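Local coordinates for putative phosphohistidine phosphatase SixA (Agrobacterium tumefaciens, PDB 2RFL), which probably hydrolyses phosphate esters or phosphohistidine as a member of branch 1 of the histidine phosphatase superfamily, at residues 14-19 / 140-145. Numbering follows the deposited sequence.
Sequences LRHAKA and FPTSGL
R15 lays its side chain across the loop 140-145 and its NH1 donates to F140 O, a 2.8 Å hydrogen bond in the carbonyl plane and near the guanidinium plane. With CG anti to the backbone N (chi1 -174°) and the chain extended to NE, the head group arrives beside that carbonyl. The methyl CG2 of T142 sits over the centre of one guanidinium face, 3.8 Å from CZ, while R15 CB packs 3.7 Å from F140 CE1. The bond and the methyl should restrict rotation of the flat group.

The tight part joins backbone bonds to close side-chain packing, T142 CB lying 3.1 Å from H16 O. R15 N donates to G144 O with an N-H...O angle of 160°, next to the antiparallel, non-hydrogen-bonded pair L14 and L145. In the type II turn P141-G144, S143 N faces two carbonyls: H16 O at 3.0 Å, approached from above its plane, and R15 O by a weak, bent bond. S143 OG is buried beside L14 CD1 without a polar partner in the model. Toward solvent the packing thins out: exposed K18 only skirts T142, its CB 4.1 Å from T142 OG1.

R15-H16-A17 corresponds to the RHG motif of this superfamily, with alanine in the glycine position; in relatives its histidine is the phosphate acceptor, a role H16 probably shares. H16 ND1 donates to A17 O at 2.6 Å, a bond consistent with a fixed imidazole; the ring also meets that of H115.

The contact lies where central strand 10-15 ends and strand 145-149 begins. N116 also binds F140 O, and E40 of helix 35-51 takes up T142 OG1. That helix covers S143 and A17, helix 64-77 meets L14 and H16, and helix 118-127 packs on F140.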
loop_
_atom_site.group_PDB
_atom_site.type_symbol
_atom_site.label_atom_id
_atom_site.label_comp_id
_atom_site.label_asym_id
_atom_site.label_seq_id
_atom_site.Cartn_x
_atom_site.Cartn_y
_atom_site.Cartn_z
ATOM N N LEU A 14 0.971 0.264 0.584
ATOM C CA LEU A 14 0.092 1.099 1.391
ATOM C C LEU A 14 -0.945 0.274 2.164
ATOM O O LEU A 14 -1.823 -0.394 1.594
ATOM C CB LEU A 14 -0.622 2.178 0.506
ATOM C CG LEU A 14 -1.659 3.133 1.168
ATOM C CD1 LEU A 14 -1.076 3.998 2.311
ATOM C CD2 LEU A 14 -2.420 4.036 0.173
ATOM N N ARG A 15 -0.869 0.342 3.481
ATOM C CA ARG A 15 -1.916 -0.252 4.267
ATOM C C ARG A 15 -3.039 0.769 4.353
ATOM O O ARG A 15 -2.781 1.966 4.403
ATOM C CB ARG A 15 -1.426 -0.690 5.632
ATOM C CG ARG A 15 -2.509 -1.458 6.400
ATOM C CD ARG A 15 -2.005 -2.222 7.593
ATOM N NE ARG A 15 -3.139 -2.657 8.374
ATOM C CZ ARG A 15 -3.133 -2.745 9.702
ATOM N NH1 ARG A 15 -2.020 -2.486 10.385
ATOM N NH2 ARG A 15 -4.234 -3.109 10.351
ATOM N N HIS A 16 -4.279 0.278 4.323
ATOM C CA HIS A 16 -5.453 1.112 4.391
ATOM C C HIS A 16 -5.401 1.871 5.724
ATOM O O HIS A 16 -4.741 1.429 6.678
ATOM C CB HIS A 16 -6.743 0.274 4.265
ATOM C CG HIS A 16 -6.982 -0.638 5.430
ATOM N ND1 HIS A 16 -7.493 -0.194 6.637
ATOM C CD2 HIS A 16 -6.723 -1.956 5.597
ATOM C CE1 HIS A 16 -7.547 -1.203 7.487
ATOM N NE2 HIS A 16 -7.099 -2.283 6.878
ATOM N N ALA A 17 -6.063 3.025 5.756
ATOM C CA ALA A 17 -6.130 3.861 6.937
ATOM C C ALA A 17 -6.983 3.187 8.015
ATOM O O ALA A 17 -7.603 2.133 7.744
ATOM C CB ALA A 17 -6.681 5.241 6.560
ATOM N N LYS A 18 -6.996 3.786 9.219
ATOM C CA LYS A 18 -7.751 3.268 10.377
ATOM C C LYS A 18 -9.247 3.175 10.099
ATOM O O LYS A 18 -9.890 4.155 9.689
ATOM C CB LYS A 18 -7.478 4.087 11.658
ATOM C CG LYS A 18 -8.133 3.518 12.951
ATOM C CD LYS A 18 -7.741 4.241 14.234
ATOM C CE LYS A 18 -6.454 3.685 14.860
ATOM N NZ LYS A 18 -6.313 2.175 14.899
ATOM N N ALA A 19 -9.773 1.976 10.322
ATOM C CA ALA A 19 -11.166 1.656 10.096
ATOM C C ALA A 19 -11.909 1.621 11.406
ATOM O O ALA A 19 -11.311 1.433 12.454
ATOM C CB ALA A 19 -11.296 0.330 9.393
ATOM N N PHE A 140 3.414 -3.416 10.498
ATOM C CA PHE A 140 3.064 -2.555 9.355
ATOM C C PHE A 140 1.742 -1.812 9.659
ATOM O O PHE A 140 0.644 -2.404 9.575
ATOM C CB PHE A 140 2.961 -3.435 8.103
ATOM C CG PHE A 140 3.043 -2.703 6.804
ATOM C CD1 PHE A 140 2.202 -1.625 6.521
ATOM C CD2 PHE A 140 3.932 -3.131 5.821
ATOM C CE1 PHE A 140 2.243 -0.948 5.298
ATOM C CE2 PHE A 140 3.994 -2.470 4.588
ATOM C CZ PHE A 140 3.128 -1.356 4.336
ATOM N N PRO A 141 1.847 -0.520 10.042
ATOM C CA PRO A 141 0.724 0.281 10.517
ATOM C C PRO A 141 -0.280 0.719 9.413
ATOM O O PRO A 141 0.004 0.589 8.210
ATOM C CB PRO A 141 1.427 1.499 11.148
ATOM C CG PRO A 141 2.713 1.653 10.365
ATOM C CD PRO A 141 3.114 0.253 10.014
ATOM N N THR A 142 -1.440 1.224 9.841
ATOM C CA THR A 142 -2.462 1.720 8.929
ATOM C C THR A 142 -2.034 2.994 8.254
ATOM O O THR A 142 -1.524 3.894 8.893
ATOM C CB THR A 142 -3.802 2.032 9.617
ATOM O OG1 THR A 142 -3.606 2.976 10.688
ATOM C CG2 THR A 142 -4.488 0.752 10.078
ATOM N N SER A 143 -2.302 3.086 6.965
ATOM C CA SER A 143 -1.749 4.156 6.088
ATOM C C SER A 143 -0.236 4.311 6.125
ATOM O O SER A 143 0.264 5.410 5.863
ATOM C CB SER A 143 -2.419 5.509 6.281
ATOM O OG SER A 143 -2.108 6.282 5.132
ATOM N N GLY A 144 0.464 3.197 6.432
ATOM C CA GLY A 144 1.929 3.084 6.319
ATOM C C GLY A 144 2.310 2.855 4.863
ATOM O O GLY A 144 1.702 2.048 4.174
ATOM N N LEU A 145 3.286 3.598 4.372
ATOM C CA LEU A 145 3.730 3.480 2.971
ATOM C C LEU A 145 5.220 3.134 2.813
ATOM O O LEU A 145 6.097 3.965 3.053
ATOM C CB LEU A 145 3.420 4.755 2.204
ATOM C CG LEU A 145 3.978 4.986 0.802
ATOM C CD1 LEU A 145 3.141 4.188 -0.220
ATOM C CD2 LEU A 145 4.016 6.511 0.470
#